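Local coordinates for protein polysialic acid O-acetyltransferase (Escherichia coli, PDB 3JQY) that catalyses the O-acetylation of the polymeric sialic acid of the bacterial capsule, transferring acetyl groups from acetyl-CoA to the sugar hydroxyls of long polysialic acid chains, at residues B[101-112]-B[122-133]; B[138-146]-B[174-182]. All blocks are in the same frame, centred on the assembly; numbering follows the deposited sequence. Where two conformers were deposited one is given.

Interaction 1: residues B[101-112]-B[122-133]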
loop_
_atom_site.group_PDB
_atom_site.type_symbol
_atom_site.label_atom_id
_atom_site.label_comp_id
_atom_site.label_asym_id
_atom_site.label_seq_id
_atom_site.Cartn_x
_atom_site.Cartn_y
_atom_site.Cartn_z
ATOM N N THR B 101 20.394 -7.441 11.860
ATOM C CA THR B 101 21.592 -6.885 11.239
ATOM C C THR B 101 22.509 -6.229 12.256
ATOM O O THR B 101 22.078 -5.389 13.050
ATOM C CB THR B 101 21.211 -5.820 10.179
ATOM O OG1 THR B 101 20.457 -6.431 9.126
ATOM C CG2 THR B 101 22.456 -5.169 9.597
ATOM N N LYS B 102 23.756 -6.619 12.235
ATOM C CA LYS B 102 24.772 -5.981 13.025
ATOM C C LYS B 102 24.529 -5.832 14.515
ATOM O O LYS B 102 24.716 -4.787 15.095
ATOM C CB LYS B 102 25.107 -4.643 12.438
ATOM C CG LYS B 102 25.785 -4.746 11.133
ATOM C CD LYS B 102 25.813 -3.427 10.422
ATOM C CE LYS B 102 26.726 -3.483 9.346
ATOM N NZ LYS B 102 26.121 -3.366 8.071
ATOM N N GLY B 103 24.153 -6.931 15.112
ATOM C CA GLY B 103 23.977 -6.970 16.551
ATOM C C GLY B 103 22.595 -6.543 16.990
ATOM O O GLY B 103 22.448 -5.822 17.975
ATOM N N SER B 104 21.575 -6.990 16.261
ATOM C CA SER B 104 20.199 -6.670 16.614
ATOM C C SER B 104 19.545 -7.833 17.360
ATOM O O SER B 104 19.984 -8.978 17.253
ATOM C CB SER B 104 19.393 -6.347 15.354
ATOM O OG SER B 104 19.882 -5.172 14.722
ATOM N N LYS B 105 18.494 -7.522 18.114
ATOM C CA LYS B 105 17.683 -8.526 18.792
ATOM C C LYS B 105 16.242 -8.420 18.310
ATOM O O LYS B 105 15.671 -7.338 18.277
ATOM C CB LYS B 105 17.722 -8.322 20.307
ATOM C CG LYS B 105 19.096 -8.451 20.932
ATOM C CD LYS B 105 18.988 -8.397 22.456
ATOM C CE LYS B 105 20.287 -7.935 23.098
ATOM N NZ LYS B 105 21.415 -8.870 22.832
ATOM N N VAL B 106 15.657 -9.544 17.923
ATOM C CA VAL B 106 14.259 -9.554 17.511
ATOM C C VAL B 106 13.587 -10.625 18.348
ATOM O O VAL B 106 14.019 -11.770 18.347
ATOM C CB VAL B 106 14.100 -9.859 16.015
ATOM C CG1 VAL B 106 12.622 -9.940 15.633
ATOM C CG2 VAL B 106 14.805 -8.781 15.178
ATOM N N ILE B 107 12.555 -10.234 19.085
ATOM C CA ILE B 107 11.855 -11.146 19.980
ATOM C C ILE B 107 10.367 -11.109 19.684
ATOM O O ILE B 107 9.787 -10.039 19.546
ATOM C CB ILE B 107 12.053 -10.761 21.464
ATOM C CG1 ILE B 107 13.536 -10.553 21.787
ATOM C CG2 ILE B 107 11.416 -11.808 22.380
ATOM C CD1 ILE B 107 14.413 -11.734 21.458
ATOM N N ILE B 108 9.759 -12.284 19.586
ATOM C CA ILE B 108 8.328 -12.393 19.349
ATOM C C ILE B 108 7.710 -13.250 20.451
ATOM O O ILE B 108 8.111 -14.392 20.654
ATOM C CB ILE B 108 8.068 -13.005 17.977
ATOM C CG1 ILE B 108 8.675 -12.101 16.890
ATOM C CG2 ILE B 108 6.570 -13.215 17.760
ATOM C CD1 ILE B 108 8.594 -12.666 15.495
ATOM N N GLY B 109 6.751 -12.683 21.174
ATOM C CA GLY B 109 6.216 -13.304 22.376
ATOM C C GLY B 109 5.266 -14.469 22.146
ATOM O O GLY B 109 4.961 -14.833 21.014
ATOM N N ARG B 110 4.784 -15.037 23.247
ATOM C CA ARG B 110 3.924 -16.216 23.217
ATOM C C ARG B 110 2.536 -15.943 22.652
ATOM O O ARG B 110 1.947 -14.891 22.909
ATOM C CB ARG B 110 3.773 -16.773 24.639
ATOM C CG ARG B 110 5.074 -17.231 25.249
ATOM C CD ARG B 110 4.839 -17.929 26.586
ATOM N NE ARG B 110 4.617 -16.979 27.670
ATOM C CZ ARG B 110 5.583 -16.491 28.444
ATOM N NH1 ARG B 110 6.842 -16.863 28.254
ATOM N NH2 ARG B 110 5.290 -15.631 29.412
ATOM N N ARG B 111 2.017 -16.911 21.897
ATOM C CA ARG B 111 0.644 -16.868 21.400
ATOM C C ARG B 111 0.371 -15.669 20.501
ATOM O O ARG B 111 -0.770 -15.240 20.355
ATOM C CB ARG B 111 -0.355 -16.887 22.566
ATOM C CG ARG B 111 -0.191 -18.093 23.494
ATOM C CD ARG B 111 -1.051 -17.967 24.744
ATOM N NE ARG B 111 -0.769 -16.737 25.485
ATOM C CZ ARG B 111 0.129 -16.626 26.458
ATOM N NH1 ARG B 111 0.854 -17.675 26.835
ATOM N NH2 ARG B 111 0.306 -15.458 27.059
ATOM N N THR B 112 1.418 -15.132 19.893
ATOM C CA THR B 112 1.251 -14.028 18.962
ATOM C C THR B 112 1.085 -14.581 17.547
ATOM O O THR B 112 1.757 -15.540 17.168
ATOM C CB THR B 112 2.453 -13.069 19.050
ATOM O OG1 THR B 112 2.282 -12.208 20.188
ATOM C CG2 THR B 112 2.591 -12.235 17.781
ATOM N N THR B 122 16.271 -4.145 10.732
ATOM C CA THR B 122 17.023 -3.645 11.882
ATOM C C THR B 122 18.407 -3.136 11.494
ATOM O O THR B 122 18.846 -3.294 10.356
ATOM C CB THR B 122 17.248 -4.755 12.926
ATOM O OG1 THR B 122 17.965 -5.835 12.313
ATOM C CG2 THR B 122 15.928 -5.278 13.469
ATOM N N ASP B 123 19.089 -2.530 12.461
ATOM C CA ASP B 123 20.504 -2.193 12.331
ATOM C C ASP B 123 21.045 -1.851 13.709
ATOM O O ASP B 123 20.852 -0.735 14.201
ATOM C CB ASP B 123 20.706 -1.020 11.367
ATOM C CG ASP B 123 22.174 -0.699 11.131
ATOM O OD1 ASP B 123 23.045 -1.391 11.698
ATOM O OD2 ASP B 123 22.456 0.247 10.367
ATOM N N LYS B 124 21.699 -2.829 14.335
ATOM C CA LYS B 124 22.199 -2.692 15.701
ATOM C C LYS B 124 21.125 -2.101 16.600
ATOM O O LYS B 124 21.351 -1.120 17.313
ATOM C CB LYS B 124 23.468 -1.833 15.744
ATOM C CG LYS B 124 24.174 -1.860 17.099
ATOM C CD LYS B 124 25.576 -1.258 17.033
ATOM C CE LYS B 124 26.657 -2.335 16.946
ATOM N NZ LYS B 124 26.694 -3.057 15.639
ATOM N N CYS B 125 19.942 -2.699 16.556
ATOM C CA CYS B 125 18.844 -2.243 17.393
ATOM C C CYS B 125 17.882 -3.390 17.684
ATOM O O CYS B 125 18.134 -4.533 17.309
ATOM C CB CYS B 125 18.114 -1.051 16.760
ATOM S SG CYS B 125 17.252 -1.424 15.224
ATOM N N ASN B 126 16.787 -3.091 18.367
ATOM C CA ASN B 126 15.911 -4.152 18.849
ATOM C C ASN B 126 14.500 -3.978 18.340
ATOM O O ASN B 126 13.982 -2.868 18.309
ATOM C CB ASN B 126 15.904 -4.172 20.375
ATOM C CG ASN B 126 17.300 -4.312 20.958
ATOM O OD1 ASN B 126 17.637 -3.673 21.957
ATOM N ND2 ASN B 126 18.122 -5.138 20.324
ATOM N N VAL B 127 13.884 -5.079 17.929
ATOM C CA VAL B 127 12.469 -5.062 17.606
ATOM C C VAL B 127 11.811 -6.147 18.440
ATOM O O VAL B 127 12.242 -7.293 18.422
ATOM C CB VAL B 127 12.214 -5.295 16.107
ATOM C CG1 VAL B 127 10.729 -5.459 15.853
ATOM C CG2 VAL B 127 12.775 -4.123 15.287
ATOM N N THR B 128 10.790 -5.768 19.200
ATOM C CA THR B 128 10.154 -6.680 20.140
ATOM C C THR B 128 8.645 -6.660 19.951
ATOM O O THR B 128 8.042 -5.590 19.814
ATOM C CB THR B 128 10.454 -6.264 21.589
ATOM O OG1 THR B 128 11.853 -6.436 21.852
ATOM C CG2 THR B 128 9.649 -7.111 22.558
ATOM N N ILE B 129 8.041 -7.840 19.916
ATOM C CA ILE B 129 6.584 -7.953 19.925
ATOM C C ILE B 129 6.195 -8.762 21.149
ATOM O O ILE B 129 6.753 -9.825 21.393
ATOM C CB ILE B 129 6.044 -8.662 18.659
ATOM C CG1 ILE B 129 6.528 -7.933 17.398
ATOM C CG2 ILE B 129 4.517 -8.734 18.692
ATOM C CD1 ILE B 129 5.910 -8.448 16.122
ATOM N N GLY B 130 5.239 -8.253 21.916
ATOM C CA GLY B 130 4.828 -8.888 23.158
ATOM C C GLY B 130 4.020 -10.149 22.955
ATOM O O GLY B 130 3.856 -10.631 21.833
ATOM N N HIS B 131 3.509 -10.688 24.053
ATOM C CA HIS B 131 2.664 -11.869 23.982
ATOM C C HIS B 131 1.272 -11.479 23.527
ATOM O O HIS B 131 0.866 -10.326 23.664
ATOM C CB HIS B 131 2.571 -12.540 25.357
ATOM C CG HIS B 131 3.887 -12.693 26.050
ATOM N ND1 HIS B 131 4.871 -13.548 25.600
ATOM C CD2 HIS B 131 4.378 -12.113 27.172
ATOM C CE1 HIS B 131 5.914 -13.480 26.408
ATOM N NE2 HIS B 131 5.641 -12.615 27.369
ATOM N N ASP B 132 0.547 -12.448 22.978
ATOM C CA ASP B 132 -0.874 -12.291 22.669
ATOM C C ASP B 132 -1.189 -11.162 21.693
ATOM O O ASP B 132 -2.273 -10.573 21.751
ATOM C CB ASP B 132 -1.682 -12.090 23.955
ATOM C CG ASP B 132 -1.570 -13.262 24.894
ATOM O OD1 ASP B 132 -1.854 -14.401 24.456
ATOM O OD2 ASP B 132 -1.204 -13.042 26.069
ATOM N N CYS B 133 -0.266 -10.872 20.783
ATOM C CA CYS B 133 -0.545 -9.878 19.747
ATOM C C CYS B 133 -1.215 -10.488 18.518
ATOM O O CYS B 133 -1.069 -11.683 18.234
ATOM C CB CYS B 133 0.727 -9.128 19.331
ATOM S SG CYS B 133 1.365 -8.008 20.604
HETATM O O HOH W 1 17.689 -5.591 8.579
HETATM O O HOH W 2 20.689 -4.570 19.893
HETATM O O HOH W 3 14.356 -7.198 21.241
HETATM O O HOH W 4 -3.346 -14.814 22.379
#
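The hydroxyl of Thr112 works twice across the contact: OG1 donates to Gly130 O at 2.8 Å, in the carbonyl plane, and accepts from Cys133 N at 2.9 Å. OG1 can serve both because it lies anti to its own carbonyl carbon, beside the backbone N (chi1 -80°), which turns methyl CG2 to Cys133 CB and Ile129 CG2. In the same turn Arg111 grips the Asp132 carboxylate side-on, NE on OD1 (2.8 Å) and NH2 on OD2 (3.0 Å). Each oxygen is met on its syn side, although the two flat groups are twisted by 35°. Tyr238 also bonds to OD2, and a water donates to OD1. With a leucine in place of Arg111 both nitrogens go, and the Asp132 carboxylate would probably lose its two-point partner and be held less firmly, with Tyr238 still on OD2. Arg110 bends at chi3 (-79°) and lays its guanidinium flat on His131, centres 4.1 Å apart, with CE1 facing the middle of the guanidinium. The imidazole is fixed in rotation by Arg110 N, which donates to ND1 in the ring plane at 2.8 Å. At the far end Thr101 O accepts from Lys124 N (2.9 Å) and from Ser104 OG, and OG in turn accepts from Cys125 N. Lys124 curls back to bring NZ to Lys102 O at 2.7 Å. Between these ends strands 105-108 and 126-129 run parallel and in register. Val106 and Ile108 line up with Val127 and Ile129 on the buried face, while Lys105 and Ile107 match Asn126 and Thr128 on the other. Equivalent residues superposed on successive coils, with aliphatic valines and isoleucines turned inward, are the mark of the left-handed parallel beta-helix of hexapeptide-repeat transferases.

Interaction 2: residues B[138-146]-B[174-182]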
loop_
_atom_site.group_PDB
_atom_site.type_symbol
_atom_site.label_atom_id
_atom_site.label_comp_id
_atom_site.label_asym_id
_atom_site.label_seq_id
_atom_site.Cartn_x
_atom_site.Cartn_y
_atom_site.Cartn_z
ATOM N N ASP B 138 0.892 -8.058 5.815
ATOM C CA ASP B 138 1.620 -6.916 5.273
ATOM C C ASP B 138 1.945 -5.865 6.326
ATOM O O ASP B 138 1.701 -4.677 6.123
ATOM C CB ASP B 138 0.849 -6.291 4.110
ATOM C CG ASP B 138 0.670 -7.255 2.954
ATOM O OD1 ASP B 138 1.591 -8.058 2.709
ATOM O OD2 ASP B 138 -0.386 -7.205 2.292
ATOM N N VAL B 139 2.491 -6.319 7.450
ATOM C CA VAL B 139 2.963 -5.409 8.479
ATOM C C VAL B 139 4.483 -5.335 8.443
ATOM O O VAL B 139 5.159 -6.360 8.512
ATOM C CB VAL B 139 2.507 -5.848 9.874
ATOM C CG1 VAL B 139 3.180 -5.001 10.948
ATOM C CG2 VAL B 139 0.988 -5.751 9.983
ATOM N N ILE B 140 5.003 -4.111 8.333
ATOM C CA ILE B 140 6.441 -3.869 8.296
ATOM C C ILE B 140 6.891 -3.154 9.562
ATOM O O ILE B 140 6.355 -2.109 9.916
ATOM C CB ILE B 140 6.838 -3.012 7.076
ATOM C CG1 ILE B 140 6.430 -3.711 5.775
ATOM C CG2 ILE B 140 8.339 -2.727 7.087
ATOM C CD1 ILE B 140 6.615 -2.849 4.534
ATOM N N LEU B 141 7.857 -3.738 10.261
ATOM C CA LEU B 141 8.479 -3.048 11.391
ATOM C C LEU B 141 9.862 -2.571 10.954
ATOM O O LEU B 141 10.795 -3.370 10.846
ATOM C CB LEU B 141 8.563 -3.971 12.612
ATOM C CG LEU B 141 7.262 -4.682 13.010
ATOM C CD1 LEU B 141 7.449 -5.554 14.259
ATOM C CD2 LEU B 141 6.127 -3.672 13.225
ATOM N N ARG B 142 9.979 -1.273 10.674
ATOM C CA ARG B 142 11.189 -0.729 10.054
ATOM C C ARG B 142 12.000 0.109 11.041
ATOM O O ARG B 142 11.793 1.314 11.158
ATOM C CB ARG B 142 10.828 0.105 8.817
ATOM C CG ARG B 142 12.021 0.444 7.927
ATOM C CD ARG B 142 11.632 1.315 6.722
ATOM N NE ARG B 142 10.686 0.651 5.822
ATOM C CZ ARG B 142 11.013 -0.288 4.939
ATOM N NH1 ARG B 142 12.275 -0.694 4.827
ATOM N NH2 ARG B 142 10.074 -0.829 4.166
ATOM N N ALA B 143 12.924 -0.536 11.749
ATOM C CA ALA B 143 13.681 0.134 12.810
ATOM C C ALA B 143 14.909 0.871 12.287
ATOM O O ALA B 143 15.573 1.593 13.035
ATOM C CB ALA B 143 14.085 -0.865 13.883
ATOM N N SER B 144 15.217 0.666 11.010
ATOM C CA SER B 144 16.331 1.348 10.353
ATOM C C SER B 144 15.876 1.956 9.030
ATOM O O SER B 144 15.099 1.339 8.294
ATOM C CB SER B 144 17.472 0.366 10.097
ATOM O OG SER B 144 18.446 0.942 9.239
ATOM N N ASP B 145 16.369 3.156 8.722
ATOM C CA ASP B 145 15.997 3.865 7.490
ATOM C C ASP B 145 16.706 3.319 6.255
ATOM O O ASP B 145 16.262 3.545 5.126
ATOM C CB ASP B 145 16.319 5.361 7.597
ATOM C CG ASP B 145 15.321 6.124 8.444
ATOM O OD1 ASP B 145 14.354 5.517 8.956
ATOM O OD2 ASP B 145 15.505 7.353 8.588
ATOM N N GLY B 146 17.825 2.637 6.456
ATOM C CA GLY B 146 18.536 2.033 5.341
ATOM C C GLY B 146 19.670 2.864 4.769
ATOM O O GLY B 146 20.668 2.310 4.306
ATOM N N ARG B 174 -3.871 -4.526 8.966
ATOM C CA ARG B 174 -3.290 -4.861 7.677
ATOM C C ARG B 174 -2.642 -3.660 6.985
ATOM O O ARG B 174 -3.111 -2.525 7.099
ATOM C CB ARG B 174 -4.382 -5.461 6.791
ATOM C CG ARG B 174 -4.019 -5.652 5.341
ATOM C CD ARG B 174 -5.235 -6.245 4.619
ATOM N NE ARG B 174 -5.102 -6.195 3.168
ATOM C CZ ARG B 174 -6.104 -6.408 2.320
ATOM N NH1 ARG B 174 -7.328 -6.674 2.776
ATOM N NH2 ARG B 174 -5.882 -6.346 1.015
ATOM N N ASN B 175 -1.555 -3.896 6.290
ATOM C CA ASN B 175 -0.922 -2.894 5.493
ATOM C C ASN B 175 -0.455 -1.696 6.308
ATOM O O ASN B 175 -0.753 -0.610 5.977
ATOM C CB ASN B 175 -1.826 -2.430 4.354
ATOM C CG ASN B 175 -1.102 -1.612 3.332
ATOM O OD1 ASN B 175 0.081 -1.714 3.174
ATOM N ND2 ASN B 175 -1.847 -0.788 2.617
ATOM N N VAL B 176 0.347 -2.004 7.314
ATOM C CA VAL B 176 0.814 -0.996 8.262
ATOM C C VAL B 176 2.329 -1.025 8.304
ATOM O O VAL B 176 2.921 -2.096 8.258
ATOM C CB VAL B 176 0.341 -1.339 9.687
ATOM C CG1 VAL B 176 1.166 -0.584 10.737
ATOM C CG2 VAL B 176 -1.144 -1.040 9.848
ATOM N N SER B 177 2.948 0.148 8.393
ATOM C CA SER B 177 4.365 0.242 8.731
ATOM C C SER B 177 4.493 0.913 10.080
ATOM O O SER B 177 3.841 1.934 10.356
ATOM C CB SER B 177 5.139 1.057 7.697
ATOM O OG SER B 177 5.394 0.291 6.540
ATOM N N ILE B 178 5.323 0.327 10.925
ATOM C CA ILE B 178 5.725 0.976 12.160
ATOM C C ILE B 178 7.186 1.382 11.999
ATOM O O ILE B 178 8.040 0.546 11.708
ATOM C CB ILE B 178 5.522 0.053 13.364
ATOM C CG1 ILE B 178 4.040 -0.294 13.512
ATOM C CG2 ILE B 178 6.024 0.715 14.636
ATOM C CD1 ILE B 178 3.727 -1.124 14.735
ATOM N N MET B 179 7.461 2.673 12.157
ATOM C CA MET B 179 8.800 3.214 11.902
ATOM C C MET B 179 9.685 3.252 13.150
ATOM O O MET B 179 9.260 2.857 14.236
ATOM C CB MET B 179 8.701 4.607 11.268
ATOM C CG MET B 179 7.924 4.638 9.953
ATOM S SD MET B 179 8.503 3.389 8.773
ATOM C CE MET B 179 7.862 4.050 7.234
ATOM N N LYS B 180 10.924 3.717 12.992
ATOM C CA LYS B 180 11.907 3.556 14.060
ATOM C C LYS B 180 11.551 4.329 15.329
ATOM O O LYS B 180 10.957 5.415 15.273
ATOM C CB LYS B 180 13.309 3.942 13.583
ATOM C CG LYS B 180 13.487 5.432 13.294
ATOM C CD LYS B 180 14.850 5.675 12.653
ATOM C CE LYS B 180 15.038 7.135 12.272
ATOM N NZ LYS B 180 14.003 7.589 11.294
ATOM N N GLY B 181 11.897 3.746 16.470
ATOM C CA GLY B 181 11.773 4.422 17.747
ATOM C C GLY B 181 10.368 4.429 18.312
ATOM O O GLY B 181 10.099 5.104 19.304
ATOM N N VAL B 182 9.467 3.681 17.686
ATOM C CA VAL B 182 8.076 3.688 18.109
ATOM C C VAL B 182 7.765 2.579 19.116
ATOM O O VAL B 182 8.148 1.420 18.931
ATOM C CB VAL B 182 7.122 3.550 16.898
ATOM C CG1 VAL B 182 5.685 3.292 17.366
ATOM C CG2 VAL B 182 7.190 4.794 16.033
HETATM O O HOH W 5 2.623 -2.639 4.480
HETATM O O HOH W 6 -2.589 -5.482 2.331
HETATM O O HOH W 7 7.965 0.646 5.558
#
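Leu141 lies alongside Ile178, its CD2 methyl resting on both CB and CD1 of the isoleucine at 3.8 Å. Leu141 and Ile178 sit on the inner face of two parallel rungs of the left-handed beta-helix, 139-142 and 176-178, where Ile164 and Ile166 from another wall of the coil also pack on Ile178. The rungs are tied by Ile140 N to Val176 O, Ile178 N to Ile140 O (2.8 Å) and Arg142 N to Ile178 O. On the outer face Ile140 CB meets Ser177 OG at 3.6 Å, and Arg142 CB touches Met179 SD; Tyr192 of a second subunit packs over all four residues, placing this face at the trimer interface. A water joins Arg142 NE, in whose guanidinium plane it lies, to Ser177 OG. Past the strands comes the probable acetyl-CoA site, to which Asp145, Gly146 and Lys180 are assigned by similarity. Asn159 bonds to Asp145 OD2 as well. Lys180 CG stands between its backbone N and carbonyl carbon (chi1 68°), CB resting on Ala143 O, and the chain crosses Asp145 at about a right angle. Its NZ forms a salt bridge with the carboxylate, 3.1 Å from OD2 on the syn side, with a weak bond to OD1.

How the interactions relate
Both contacts pair strands of neighbouring coils in one beta-helix, but on different walls: interaction 1 joins neighbouring strands of the sheet 41-44 to 183-184, interaction 2 two neighbouring strands of the wall that also holds 119-121. Their inner faces share the core, where Leu141 CD1 meets Val127 CG1 at 3.6 Å and also touches Ile129 CD1, and Cys125 packs on Ala143. The outward chemistry differs. Interaction 1 is the larger, with paired polar turns at both ends, and the partners of its Asp132 come from its own chain. Interaction 2 is mostly backbone and aliphatic, its outer face covered by another subunit, and it ends in the probable acetyl-CoA site.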